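Local coordinates for protein nicotinate phosphoribosyltransferase (Porphyromonas gingivalis, PDB 2IM5) that probably catalyses the ATP-driven formation of nicotinate ribonucleotide from nicotinate and phosphoribosyl pyrophosphate, the entry step of NAD synthesis from nicotinate, at residues A[22-27]-A[237-242]; A[35-40]-A[344-349]; A[142-147]-A[336-341]; A[64-69]-A[199-204]. All blocks are in the same frame, centred on the assembly; numbering follows the deposited sequence.

Contact 1: residues A[22-27]-A[237-242]; sequences AKLFPR and INVYDG
K23 reaches from the end of helix 12-24 to the last turn of helix 228-240 and sets its ammonium group beside N238. Its side chain is fully stretched: chi1 is 178°, which puts CG opposite the backbone nitrogen, and every later torsion is also near 180°. NZ thereby arrives 2.8 Å from N238 OD1, approaching from above the carboxamide plane, 38° out of it. N238 has the same first rotamer, turning its amide to meet the lysine. A second, weak bond runs from K23 NZ to the backbone N238 O at 3.2 Å, and a water bound to K23 NZ at 2.8 Å donates in turn to V239 O, also 2.8 Å away. Beside this polar end lies a small apolar patch, where L24 CD1 rests on V239 CG2 at 3.6 Å; L24 CD2 comes as near to N238 OD1. V239 is buried and also packs on Y19 and A20 of helix 12-24. One ammonium group therefore meets three oxygens, one firmly, one weakly and one through water. The two backbone carbonyls lie at the C-terminal end of a helix, where the dipole would probably favour an ammonium group; the nearest carboxylate oxygen of residues 237-242, D241 OD1, is 5.9 Å from K23 NZ.

Contact 2: residues A[35-40]-A[344-349]; sequences IDRNRQ and PLNIVM
I35 and V348 exchange two backbone hydrogen bonds, I35 N to V348 O at 2.7 Å and V348 N to I35 O at 3.0 Å, which identifies them as an antiparallel hydrogen-bonded pair. D36 and I347 follow as a non-hydrogen-bonded pair, and R37 N then donates to N346 O at 2.9 Å. Side-chain polar contacts centre on N346 OD1. R37 bends at chi3 (-68°) and grips N346 OD1 side-on, with R37 NE and NH2 each 3.1 Å away; NH2 lies in the carbonyl plane, whereas NE sits above it. The guanidinium and amide planes are 43° apart. R169 adds a weak bond to the same oxygen and a firmer one to I347 O. Within residues 35-40, D36 OD1 accepts from N38 N, and D36 OD2 from Q40 N at 2.7 Å, both from above the carboxylate plane. Van der Waals packing completes the join: V348 CG1 lies 3.8 Å over the centre of the R37 guanidinium, V348 CG2 makes an apolar contact with I35 CB, and L345 CD2 touches the Q40 amide. The bond from N38 N to D36 OD1 defines an Asx turn, and D36 to R39 form a type I beta turn, closing the end of strand 29-36 where it pairs with strand 347-355 in the antiparallel sheet of the fold.

Contact 3: residues A[142-147]-A[336-341]; sequences KQVEEV and NDVGGG
Q143 has CG opposite its backbone nitrogen (chi1 -179°) and CD equally extended, so the chain leaves helix 141-157 straight and carries its carboxamide to the loop at D337-G339. The chi3 of -53° then turns Q143 NE2 toward D337 O, 3.3 Å away. This hydrogen bond is weak, with an N-H...O angle of only 123°. Q143 NE2 is also 3.3 Å from G339 N, but both are donors and make no bond. On the other branch of the amide, Q143 OE1 lies 3.4 Å from G339 CA. That close approach uses the bare alpha carbon of a glycine, at a residue whose phi is positive.

The loop follows helix 332-335, which itself comes directly after strand 325-330 of the parallel sheet, in a part of the chain assigned to a TIM-barrel-like family. The contact thus joins the loop leading toward strand 347-355 to the flank of helix 141-157. Backbone hydrogen bonding between V338 and D140, just before that helix, fastens the same loop further.

Apolar packing is slighter. V144 and V338 lie side by side and point the same way, with V144 CG2 4.1 Å from V338 CG1; both are buried, and V175 and V179 of helix 173-186 pack against V338 and V144 respectively. V147 CG2 stands 4.0 Å from D337 OD2. That carboxylate oxygen has its strong partner one turn further along the helix, in a salt bridge with K151 NZ, while D337 OD1 is 3.6 Å from Q143 NE2.

Contact 4: residues A[64-69]-A[199-204]; sequences RDEKEF and LAHKHG
F69 and H201 form an offset stack between helix 64-73 and helix 197-203, whose short segments cross at 97° with their axes 10.9 Å apart at closest approach. G204, with positive phi, forms a Schellman motif after the last turn of the second helix. Helix 64-73 lies in the N-terminal family region and helix 197-203 follows strand 191-194 of the parallel sheet; the stack joins the one to the helical layer around that sheet.

The tight part is aromatic. Centroids of the F69 and H201 rings are 4.6 Å apart and the planes are inclined by 25°, the two side chains sliding past each other in opposite directions. Each ring is covered by the other residue's beta carbon: H201 CB stands 3.6 Å from the F69 centroid, only 6° off the normal, and F69 CB lies 3.9 Å from the H201 centroid. These reciprocal CH-pi contacts follow from both residues having CG opposite the backbone nitrogen, which sends the side chains across the gap. F69 CZ continues past H201 to the CB of the buried A200.

Toward D65 and E66 the packing thins. The D65 side chain, exposed, comes no nearer than 4.2 Å, CB to H201 CE1, and E66 CG is 4.0 Å from H201 ND1. E66 is anchored instead by S6 OG on OE2 and by T63 N on OE1. A water bridges the two polar groups: it donates to E66 OE2 at 2.8 Å and sits 2.9 Å from H201 ND1.

Contacts 1, 2 and 4 each join the N-terminal family region to the region assigned to the TIM-barrel-like family, at separate places. Contacts 1 and 2 are on opposite sides of the chain's centre, their own centres 31 Å apart, although helix 12-24 and strand 29-36 are consecutive elements. Contacts 2 and 3 do touch, P344 CG lying 3.7 Å from N336 O; the chain runs from 336-341 of contact 3 into 344-349 of contact 2 with two residues between, and R169 bonds to residues of each. Contact 4 approaches contact 3 to about 11 Å between nearest atoms and contact 1 to about 14 Å. The predicted phosphohistidine, H213, unmodified here, lies in none of the four contacts.

Contact 1: residues A[22-27]-A[237-242]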
loop_
_atom_site.group_PDB
_atom_site.type_symbol
_atom_site.label_atom_id
_atom_site.label_comp_id
_atom_site.label_asym_id
_atom_site.label_seq_id
_atom_site.Cartn_x
_atom_site.Cartn_y
_atom_site.Cartn_z
ATOM N N ALA A 22 -10.875 -1.739 -13.155
ATOM C CA ALA A 22 -12.254 -1.866 -13.612
ATOM C C ALA A 22 -12.527 -1.052 -14.875
ATOM O O ALA A 22 -13.320 -1.458 -15.730
ATOM C CB ALA A 22 -13.206 -1.447 -12.504
ATOM N N LYS A 23 -11.870 0.096 -14.996
ATOM C CA LYS A 23 -12.075 0.938 -16.163
ATOM C C LYS A 23 -11.272 0.499 -17.370
ATOM O O LYS A 23 -11.823 0.290 -18.450
ATOM C CB LYS A 23 -11.709 2.392 -15.867
ATOM C CG LYS A 23 -11.863 3.285 -17.104
ATOM C CD LYS A 23 -11.342 4.692 -16.909
ATOM C CE LYS A 23 -11.651 5.538 -18.151
ATOM N NZ LYS A 23 -11.051 6.896 -18.081
ATOM N N LEU A 24 -9.963 0.356 -17.181
ATOM C CA LEU A 24 -9.078 0.001 -18.279
ATOM C C LEU A 24 -8.776 -1.472 -18.524
ATOM O O LEU A 24 -8.481 -1.846 -19.659
ATOM C CB LEU A 24 -7.759 0.762 -18.133
ATOM C CG LEU A 24 -7.845 2.297 -18.093
ATOM C CD1 LEU A 24 -6.434 2.864 -17.824
ATOM C CD2 LEU A 24 -8.392 2.837 -19.436
ATOM N N PHE A 25 -8.855 -2.307 -17.491
ATOM C CA PHE A 25 -8.554 -3.734 -17.643
ATOM C C PHE A 25 -9.595 -4.633 -16.974
ATOM O O PHE A 25 -9.248 -5.525 -16.194
ATOM C CB PHE A 25 -7.178 -4.020 -17.040
ATOM C CG PHE A 25 -6.099 -3.121 -17.562
ATOM C CD1 PHE A 25 -5.634 -3.255 -18.869
ATOM C CD2 PHE A 25 -5.586 -2.103 -16.768
ATOM C CE1 PHE A 25 -4.670 -2.371 -19.384
ATOM C CE2 PHE A 25 -4.624 -1.218 -17.268
ATOM C CZ PHE A 25 -4.166 -1.351 -18.580
ATOM N N PRO A 26 -10.882 -4.432 -17.290
ATOM C CA PRO A 26 -11.959 -5.227 -16.699
ATOM C C PRO A 26 -11.941 -6.729 -17.007
ATOM O O PRO A 26 -12.665 -7.498 -16.377
ATOM C CB PRO A 26 -13.219 -4.531 -17.218
ATOM C CG PRO A 26 -12.813 -4.113 -18.601
ATOM C CD PRO A 26 -11.407 -3.541 -18.346
ATOM N N ARG A 27 -11.119 -7.147 -17.964
ATOM C CA ARG A 27 -11.038 -8.561 -18.320
ATOM C C ARG A 27 -9.782 -9.222 -17.761
ATOM O O ARG A 27 -9.607 -10.433 -17.874
ATOM C CB ARG A 27 -11.042 -8.735 -19.841
ATOM C CG ARG A 27 -12.310 -8.277 -20.536
ATOM C CD ARG A 27 -12.250 -8.621 -22.017
ATOM N NE ARG A 27 -13.578 -8.601 -22.626
ATOM C CZ ARG A 27 -14.196 -7.500 -23.032
ATOM N NH1 ARG A 27 -13.600 -6.323 -22.900
ATOM N NH2 ARG A 27 -15.416 -7.574 -23.552
ATOM N N ILE A 237 -3.217 8.651 -15.443
ATOM C CA ILE A 237 -3.710 9.972 -15.809
ATOM C C ILE A 237 -5.044 9.835 -16.541
ATOM O O ILE A 237 -5.965 10.637 -16.344
ATOM C CB ILE A 237 -2.702 10.700 -16.716
ATOM C CG1 ILE A 237 -1.435 11.016 -15.915
ATOM C CG2 ILE A 237 -3.326 11.975 -17.287
ATOM C CD1 ILE A 237 -0.258 11.415 -16.777
ATOM N N ASN A 238 -5.153 8.815 -17.387
ATOM C CA ASN A 238 -6.405 8.590 -18.107
ATOM C C ASN A 238 -7.524 8.345 -17.107
ATOM O O ASN A 238 -8.645 8.818 -17.280
ATOM C CB ASN A 238 -6.282 7.379 -19.035
ATOM C CG ASN A 238 -7.615 6.986 -19.676
ATOM O OD1 ASN A 238 -8.491 6.396 -19.030
ATOM N ND2 ASN A 238 -7.774 7.321 -20.952
ATOM N N VAL A 239 -7.214 7.613 -16.045
ATOM C CA VAL A 239 -8.217 7.305 -15.046
ATOM C C VAL A 239 -8.552 8.467 -14.112
ATOM O O VAL A 239 -9.725 8.753 -13.873
ATOM C CB VAL A 239 -7.776 6.086 -14.186
ATOM C CG1 VAL A 239 -8.806 5.800 -13.094
ATOM C CG2 VAL A 239 -7.581 4.857 -15.080
ATOM N N TYR A 240 -7.533 9.152 -13.603
ATOM C CA TYR A 240 -7.774 10.212 -12.632
ATOM C C TYR A 240 -7.555 11.651 -13.053
ATOM O O TYR A 240 -7.687 12.558 -12.236
ATOM C CB TYR A 240 -6.984 9.891 -11.353
ATOM C CG TYR A 240 -7.519 8.645 -10.673
ATOM C CD1 TYR A 240 -8.804 8.624 -10.139
ATOM C CD2 TYR A 240 -6.770 7.467 -10.627
ATOM C CE1 TYR A 240 -9.332 7.469 -9.583
ATOM C CE2 TYR A 240 -7.295 6.305 -10.070
ATOM C CZ TYR A 240 -8.577 6.318 -9.552
ATOM O OH TYR A 240 -9.118 5.190 -8.996
ATOM N N ASP A 241 -7.230 11.853 -14.326
ATOM C CA ASP A 241 -7.035 13.185 -14.896
ATOM C C ASP A 241 -6.194 14.149 -14.075
ATOM O O ASP A 241 -6.531 15.324 -13.982
ATOM C CB ASP A 241 -8.392 13.842 -15.148
ATOM C CG ASP A 241 -9.399 12.890 -15.764
ATOM O OD1 ASP A 241 -9.083 12.283 -16.816
ATOM O OD2 ASP A 241 -10.511 12.753 -15.199
ATOM N N GLY A 242 -5.108 13.669 -13.484
ATOM C CA GLY A 242 -4.277 14.558 -12.695
ATOM C C GLY A 242 -4.445 14.430 -11.193
ATOM O O GLY A 242 -3.588 14.892 -10.446
HETATM O O HOH W 1 -11.823 8.075 -15.624
#

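Contact 2: residues A[35-40]-A[344-349]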
loop_
_atom_site.group_PDB
_atom_site.type_symbol
_atom_site.label_atom_id
_atom_site.label_comp_id
_atom_site.label_asym_id
_atom_site.label_seq_id
_atom_site.Cartn_x
_atom_site.Cartn_y
_atom_site.Cartn_z
ATOM N N ILE A 35 3.003 -14.165 1.466
ATOM C CA ILE A 35 4.375 -14.568 1.735
ATOM C C ILE A 35 4.768 -14.180 3.159
ATOM O O ILE A 35 4.750 -13.002 3.524
ATOM C CB ILE A 35 5.394 -13.883 0.783
ATOM C CG1 ILE A 35 4.997 -14.079 -0.680
ATOM C CG2 ILE A 35 6.787 -14.452 1.033
ATOM C CD1 ILE A 35 5.011 -15.522 -1.135
ATOM N N ASP A 36 5.097 -15.175 3.974
ATOM C CA ASP A 36 5.560 -14.901 5.328
ATOM C C ASP A 36 7.074 -14.919 5.199
ATOM O O ASP A 36 7.687 -15.984 5.145
ATOM C CB ASP A 36 5.108 -15.979 6.300
ATOM C CG ASP A 36 5.810 -15.877 7.650
ATOM O OD1 ASP A 36 6.430 -14.821 7.938
ATOM O OD2 ASP A 36 5.736 -16.853 8.427
ATOM N N ARG A 37 7.666 -13.735 5.137
ATOM C CA ARG A 37 9.098 -13.612 4.959
ATOM C C ARG A 37 9.950 -14.096 6.125
ATOM O O ARG A 37 11.176 -14.105 6.041
ATOM C CB ARG A 37 9.430 -12.169 4.574
ATOM C CG ARG A 37 8.729 -11.774 3.273
ATOM C CD ARG A 37 9.172 -10.443 2.703
ATOM N NE ARG A 37 8.771 -9.313 3.535
ATOM C CZ ARG A 37 8.779 -8.048 3.124
ATOM N NH1 ARG A 37 9.163 -7.754 1.889
ATOM N NH2 ARG A 37 8.405 -7.079 3.947
ATOM N N ASN A 38 9.303 -14.518 7.204
ATOM C CA ASN A 38 10.024 -15.035 8.356
ATOM C C ASN A 38 9.870 -16.550 8.404
ATOM O O ASN A 38 10.398 -17.210 9.297
ATOM C CB ASN A 38 9.497 -14.412 9.649
ATOM C CG ASN A 38 10.115 -13.058 9.939
ATOM O OD1 ASN A 38 9.715 -12.374 10.878
ATOM N ND2 ASN A 38 11.101 -12.667 9.139
ATOM N N ARG A 39 9.144 -17.090 7.429
ATOM C CA ARG A 39 8.909 -18.528 7.335
ATOM C C ARG A 39 8.506 -19.174 8.658
ATOM O O ARG A 39 9.036 -20.218 9.033
ATOM C CB ARG A 39 10.152 -19.236 6.787
ATOM C CG ARG A 39 10.486 -18.898 5.348
ATOM C CD ARG A 39 11.586 -19.813 4.821
ATOM N NE ARG A 39 11.957 -19.496 3.444
ATOM C CZ ARG A 39 11.135 -19.589 2.400
ATOM N NH1 ARG A 39 9.882 -19.995 2.570
ATOM N NH2 ARG A 39 11.565 -19.266 1.186
ATOM N N GLN A 40 7.572 -18.548 9.363
ATOM C CA GLN A 40 7.093 -19.084 10.629
ATOM C C GLN A 40 6.268 -20.335 10.367
ATOM O O GLN A 40 5.643 -20.471 9.315
ATOM C CB GLN A 40 6.218 -18.058 11.346
ATOM C CG GLN A 40 6.968 -16.865 11.897
ATOM C CD GLN A 40 6.034 -15.832 12.498
ATOM O OE1 GLN A 40 5.060 -16.175 13.172
ATOM N NE2 GLN A 40 6.332 -14.559 12.270
ATOM N N PRO A 344 5.875 -6.974 15.145
ATOM C CA PRO A 344 5.042 -7.064 13.942
ATOM C C PRO A 344 5.410 -8.274 13.093
ATOM O O PRO A 344 6.567 -8.695 13.074
ATOM C CB PRO A 344 5.348 -5.759 13.210
ATOM C CG PRO A 344 5.714 -4.818 14.326
ATOM C CD PRO A 344 6.583 -5.686 15.194
ATOM N N LEU A 345 4.425 -8.833 12.401
ATOM C CA LEU A 345 4.666 -9.973 11.525
ATOM C C LEU A 345 5.299 -9.433 10.257
ATOM O O LEU A 345 5.019 -8.302 9.845
ATOM C CB LEU A 345 3.356 -10.675 11.166
ATOM C CG LEU A 345 2.654 -11.477 12.261
ATOM C CD1 LEU A 345 1.396 -12.115 11.690
ATOM C CD2 LEU A 345 3.595 -12.545 12.786
ATOM N N ASN A 346 6.157 -10.230 9.635
ATOM C CA ASN A 346 6.803 -9.800 8.406
ATOM C C ASN A 346 6.101 -10.489 7.243
ATOM O O ASN A 346 6.655 -11.391 6.610
ATOM C CB ASN A 346 8.285 -10.166 8.439
ATOM C CG ASN A 346 9.037 -9.640 7.236
ATOM O OD1 ASN A 346 8.616 -8.671 6.599
ATOM N ND2 ASN A 346 10.163 -10.267 6.924
ATOM N N ILE A 347 4.876 -10.047 6.973
ATOM C CA ILE A 347 4.055 -10.626 5.917
ATOM C C ILE A 347 3.639 -9.676 4.797
ATOM O O ILE A 347 3.472 -8.473 5.005
ATOM C CB ILE A 347 2.768 -11.224 6.518
ATOM C CG1 ILE A 347 2.052 -10.163 7.362
ATOM C CG2 ILE A 347 3.104 -12.444 7.364
ATOM C CD1 ILE A 347 0.732 -10.633 7.942
ATOM N N VAL A 348 3.459 -10.241 3.609
ATOM C CA VAL A 348 3.021 -9.486 2.442
ATOM C C VAL A 348 2.154 -10.395 1.583
ATOM O O VAL A 348 2.125 -11.611 1.780
ATOM C CB VAL A 348 4.213 -8.982 1.574
ATOM C CG1 VAL A 348 5.047 -7.991 2.354
ATOM C CG2 VAL A 348 5.081 -10.159 1.114
ATOM N N MET A 349 1.422 -9.795 0.651
ATOM C CA MET A 349 0.584 -10.550 -0.275
ATOM C C MET A 349 0.711 -9.770 -1.575
ATOM O O MET A 349 0.094 -8.713 -1.739
ATOM C CB MET A 349 -0.873 -10.605 0.209
ATOM C CG MET A 349 -1.676 -11.714 -0.461
ATOM S SD MET A 349 -3.262 -12.074 0.297
ATOM C CE MET A 349 -3.827 -13.390 -0.788
#

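Contact 3: residues A[142-147]-A[336-341]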
loop_
_atom_site.group_PDB
_atom_site.type_symbol
_atom_site.label_atom_id
_atom_site.label_comp_id
_atom_site.label_asym_id
_atom_site.label_seq_id
_atom_site.Cartn_x
_atom_site.Cartn_y
_atom_site.Cartn_z
ATOM N N LYS A 142 -1.677 1.112 28.280
ATOM C CA LYS A 142 -1.061 2.256 28.931
ATOM C C LYS A 142 0.043 2.781 28.029
ATOM O O LYS A 142 0.182 3.987 27.834
ATOM C CB LYS A 142 -0.480 1.861 30.289
ATOM C CG LYS A 142 0.173 3.020 31.030
ATOM C CD LYS A 142 0.516 2.647 32.467
ATOM C CE LYS A 142 1.026 3.856 33.234
ATOM N NZ LYS A 142 1.202 3.557 34.688
ATOM N N GLN A 143 0.830 1.867 27.476
ATOM C CA GLN A 143 1.906 2.266 26.585
ATOM C C GLN A 143 1.362 2.816 25.268
ATOM O O GLN A 143 1.883 3.797 24.735
ATOM C CB GLN A 143 2.837 1.098 26.280
ATOM C CG GLN A 143 3.977 1.528 25.375
ATOM C CD GLN A 143 4.880 0.393 24.973
ATOM O OE1 GLN A 143 5.387 -0.339 25.823
ATOM N NE2 GLN A 143 5.098 0.241 23.667
ATOM N N VAL A 144 0.332 2.170 24.735
ATOM C CA VAL A 144 -0.273 2.631 23.492
ATOM C C VAL A 144 -0.699 4.089 23.677
ATOM O O VAL A 144 -0.342 4.951 22.879
ATOM C CB VAL A 144 -1.512 1.782 23.116
ATOM C CG1 VAL A 144 -2.199 2.371 21.901
ATOM C CG2 VAL A 144 -1.093 0.343 22.832
ATOM N N GLU A 145 -1.455 4.356 24.739
ATOM C CA GLU A 145 -1.921 5.709 25.033
ATOM C C GLU A 145 -0.754 6.691 25.095
ATOM O O GLU A 145 -0.750 7.717 24.410
ATOM C CB GLU A 145 -2.656 5.737 26.377
ATOM C CG GLU A 145 -3.987 4.997 26.420
ATOM C CD GLU A 145 -5.077 5.704 25.637
ATOM O OE1 GLU A 145 -5.149 6.951 25.711
ATOM O OE2 GLU A 145 -5.872 5.016 24.957
ATOM N N GLU A 146 0.240 6.354 25.916
ATOM C CA GLU A 146 1.416 7.196 26.128
ATOM C C GLU A 146 2.357 7.445 24.954
ATOM O O GLU A 146 2.665 8.598 24.641
ATOM C CB GLU A 146 2.223 6.661 27.315
ATOM C CG GLU A 146 1.593 6.985 28.665
ATOM C CD GLU A 146 2.319 6.328 29.834
ATOM O OE1 GLU A 146 3.573 6.379 29.877
ATOM O OE2 GLU A 146 1.626 5.767 30.714
ATOM N N VAL A 147 2.836 6.389 24.310
ATOM C CA VAL A 147 3.757 6.580 23.190
ATOM C C VAL A 147 3.096 7.235 21.975
ATOM O O VAL A 147 3.736 7.996 21.256
ATOM C CB VAL A 147 4.406 5.245 22.735
ATOM C CG1 VAL A 147 5.142 4.606 23.900
ATOM C CG2 VAL A 147 3.343 4.302 22.187
ATOM N N ASN A 336 1.427 -1.032 15.371
ATOM C CA ASN A 336 1.855 -2.250 16.034
ATOM C C ASN A 336 3.079 -1.967 16.894
ATOM O O ASN A 336 4.195 -2.353 16.555
ATOM C CB ASN A 336 2.171 -3.346 15.017
ATOM C CG ASN A 336 2.124 -4.730 15.632
ATOM O OD1 ASN A 336 2.427 -4.900 16.820
ATOM N ND2 ASN A 336 1.755 -5.728 14.832
ATOM N N ASP A 337 2.845 -1.273 18.002
ATOM C CA ASP A 337 3.889 -0.907 18.958
ATOM C C ASP A 337 3.185 -0.960 20.318
ATOM O O ASP A 337 3.109 0.031 21.051
ATOM C CB ASP A 337 4.391 0.507 18.639
ATOM C CG ASP A 337 5.474 0.978 19.588
ATOM O OD1 ASP A 337 6.167 0.120 20.185
ATOM O OD2 ASP A 337 5.643 2.213 19.723
ATOM N N VAL A 338 2.664 -2.139 20.633
ATOM C CA VAL A 338 1.899 -2.355 21.850
ATOM C C VAL A 338 2.664 -2.810 23.088
ATOM O O VAL A 338 2.049 -3.163 24.101
ATOM C CB VAL A 338 0.766 -3.363 21.577
ATOM C CG1 VAL A 338 -0.088 -2.873 20.413
ATOM C CG2 VAL A 338 1.351 -4.733 21.269
ATOM N N GLY A 339 3.991 -2.797 23.012
ATOM C CA GLY A 339 4.801 -3.208 24.142
ATOM C C GLY A 339 4.728 -4.697 24.442
ATOM O O GLY A 339 4.010 -5.453 23.776
ATOM N N GLY A 340 5.483 -5.123 25.452
ATOM C CA GLY A 340 5.487 -6.525 25.837
ATOM C C GLY A 340 6.296 -7.409 24.907
ATOM O O GLY A 340 6.028 -8.603 24.788
ATOM N N GLY A 341 7.286 -6.822 24.247
ATOM C CA GLY A 341 8.111 -7.593 23.335
ATOM C C GLY A 341 7.374 -8.034 22.081
ATOM O O GLY A 341 7.943 -8.726 21.237
#

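Contact 4: residues A[64-69]-A[199-204]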
loop_
_atom_site.group_PDB
_atom_site.type_symbol
_atom_site.label_atom_id
_atom_site.label_comp_id
_atom_site.label_asym_id
_atom_site.label_seq_id
_atom_site.Cartn_x
_atom_site.Cartn_y
_atom_site.Cartn_z
ATOM N N ARG A 64 -25.254 2.793 3.945
ATOM C CA ARG A 64 -25.702 4.039 3.339
ATOM C C ARG A 64 -24.770 5.196 3.721
ATOM O O ARG A 64 -24.427 6.026 2.882
ATOM C CB ARG A 64 -27.137 4.343 3.774
ATOM C CG ARG A 64 -27.830 5.418 2.943
ATOM C CD ARG A 64 -27.644 5.172 1.438
ATOM N NE ARG A 64 -27.733 3.751 1.094
ATOM C CZ ARG A 64 -27.616 3.264 -0.140
ATOM N NH1 ARG A 64 -27.405 4.081 -1.169
ATOM N NH2 ARG A 64 -27.699 1.953 -0.347
ATOM N N ASP A 65 -24.350 5.246 4.980
ATOM C CA ASP A 65 -23.453 6.310 5.416
ATOM C C ASP A 65 -22.098 6.205 4.736
ATOM O O ASP A 65 -21.495 7.221 4.389
ATOM C CB ASP A 65 -23.246 6.286 6.935
ATOM C CG ASP A 65 -24.465 6.759 7.699
ATOM O OD1 ASP A 65 -25.262 7.540 7.130
ATOM O OD2 ASP A 65 -24.618 6.361 8.878
ATOM N N GLU A 66 -21.614 4.978 4.554
ATOM C CA GLU A 66 -20.321 4.785 3.908
ATOM C C GLU A 66 -20.396 5.230 2.456
ATOM O O GLU A 66 -19.469 5.850 1.946
ATOM C CB GLU A 66 -19.886 3.325 4.004
ATOM C CG GLU A 66 -19.677 2.872 5.441
ATOM C CD GLU A 66 -19.240 1.422 5.546
ATOM O OE1 GLU A 66 -19.771 0.575 4.792
ATOM O OE2 GLU A 66 -18.372 1.135 6.396
ATOM N N LYS A 67 -21.507 4.928 1.798
ATOM C CA LYS A 67 -21.680 5.330 0.409
ATOM C C LYS A 67 -21.655 6.857 0.301
ATOM O O LYS A 67 -21.012 7.408 -0.590
ATOM C CB LYS A 67 -23.001 4.795 -0.152
ATOM C CG LYS A 67 -23.197 5.090 -1.626
ATOM C CD LYS A 67 -24.577 4.680 -2.121
ATOM C CE LYS A 67 -24.798 5.162 -3.550
ATOM N NZ LYS A 67 -26.168 4.867 -4.080
ATOM N N GLU A 68 -22.356 7.538 1.204
ATOM C CA GLU A 68 -22.383 9.002 1.202
ATOM C C GLU A 68 -20.991 9.556 1.478
ATOM O O GLU A 68 -20.602 10.586 0.923
ATOM C CB GLU A 68 -23.355 9.528 2.256
ATOM C CG GLU A 68 -24.817 9.337 1.893
ATOM C CD GLU A 68 -25.761 9.667 3.045
ATOM O OE1 GLU A 68 -25.576 10.730 3.690
ATOM O OE2 GLU A 68 -26.690 8.862 3.301
ATOM N N PHE A 69 -20.245 8.873 2.344
ATOM C CA PHE A 69 -18.886 9.289 2.661
ATOM C C PHE A 69 -18.015 9.199 1.401
ATOM O O PHE A 69 -17.268 10.122 1.079
ATOM C CB PHE A 69 -18.296 8.392 3.748
ATOM C CG PHE A 69 -16.839 8.634 4.009
ATOM C CD1 PHE A 69 -16.417 9.780 4.683
ATOM C CD2 PHE A 69 -15.882 7.724 3.563
ATOM C CE1 PHE A 69 -15.058 10.015 4.910
ATOM C CE2 PHE A 69 -14.531 7.946 3.782
ATOM C CZ PHE A 69 -14.114 9.100 4.460
ATOM N N LEU A 199 -11.495 4.103 8.968
ATOM C CA LEU A 199 -11.132 4.940 10.096
ATOM C C LEU A 199 -11.114 6.427 9.737
ATOM O O LEU A 199 -11.263 7.281 10.609
ATOM C CB LEU A 199 -9.785 4.491 10.665
ATOM C CG LEU A 199 -9.858 3.096 11.309
ATOM C CD1 LEU A 199 -8.505 2.706 11.884
ATOM C CD2 LEU A 199 -10.934 3.092 12.409
ATOM N N ALA A 200 -10.931 6.739 8.457
ATOM C CA ALA A 200 -10.933 8.130 8.023
ATOM C C ALA A 200 -12.382 8.598 8.125
ATOM O O ALA A 200 -12.667 9.729 8.516
ATOM C CB ALA A 200 -10.445 8.240 6.587
ATOM N N HIS A 201 -13.295 7.701 7.774
ATOM C CA HIS A 201 -14.718 7.983 7.831
ATOM C C HIS A 201 -15.123 8.169 9.290
ATOM O O HIS A 201 -15.727 9.177 9.661
ATOM C CB HIS A 201 -15.505 6.818 7.227
ATOM C CG HIS A 201 -16.992 6.959 7.349
ATOM N ND1 HIS A 201 -17.846 5.879 7.295
ATOM C CD2 HIS A 201 -17.778 8.053 7.499
ATOM C CE1 HIS A 201 -19.094 6.300 7.408
ATOM N NE2 HIS A 201 -19.080 7.614 7.532
ATOM N N LYS A 202 -14.769 7.187 10.112
ATOM C CA LYS A 202 -15.096 7.205 11.532
ATOM C C LYS A 202 -14.545 8.404 12.310
ATOM O O LYS A 202 -15.254 8.994 13.129
ATOM C CB LYS A 202 -14.604 5.916 12.191
ATOM C CG LYS A 202 -14.805 5.885 13.689
ATOM C CD LYS A 202 -14.533 4.506 14.273
ATOM C CE LYS A 202 -14.704 4.535 15.792
ATOM N NZ LYS A 202 -14.568 3.189 16.391
ATOM N N HIS A 203 -13.291 8.761 12.056
ATOM C CA HIS A 203 -12.662 9.861 12.771
ATOM C C HIS A 203 -12.635 11.199 12.041
ATOM O O HIS A 203 -11.988 12.142 12.499
ATOM C CB HIS A 203 -11.243 9.460 13.169
ATOM C CG HIS A 203 -11.194 8.302 14.114
ATOM N ND1 HIS A 203 -11.684 8.369 15.401
ATOM C CD2 HIS A 203 -10.740 7.036 13.951
ATOM C CE1 HIS A 203 -11.535 7.195 15.989
ATOM N NE2 HIS A 203 -10.964 6.367 15.130
ATOM N N GLY A 204 -13.334 11.279 10.915
ATOM C CA GLY A 204 -13.398 12.521 10.161
ATOM C C GLY A 204 -12.057 13.027 9.668
ATOM O O GLY A 204 -11.752 14.211 9.780
HETATM O O HOH W 2 -17.027 3.121 7.800
#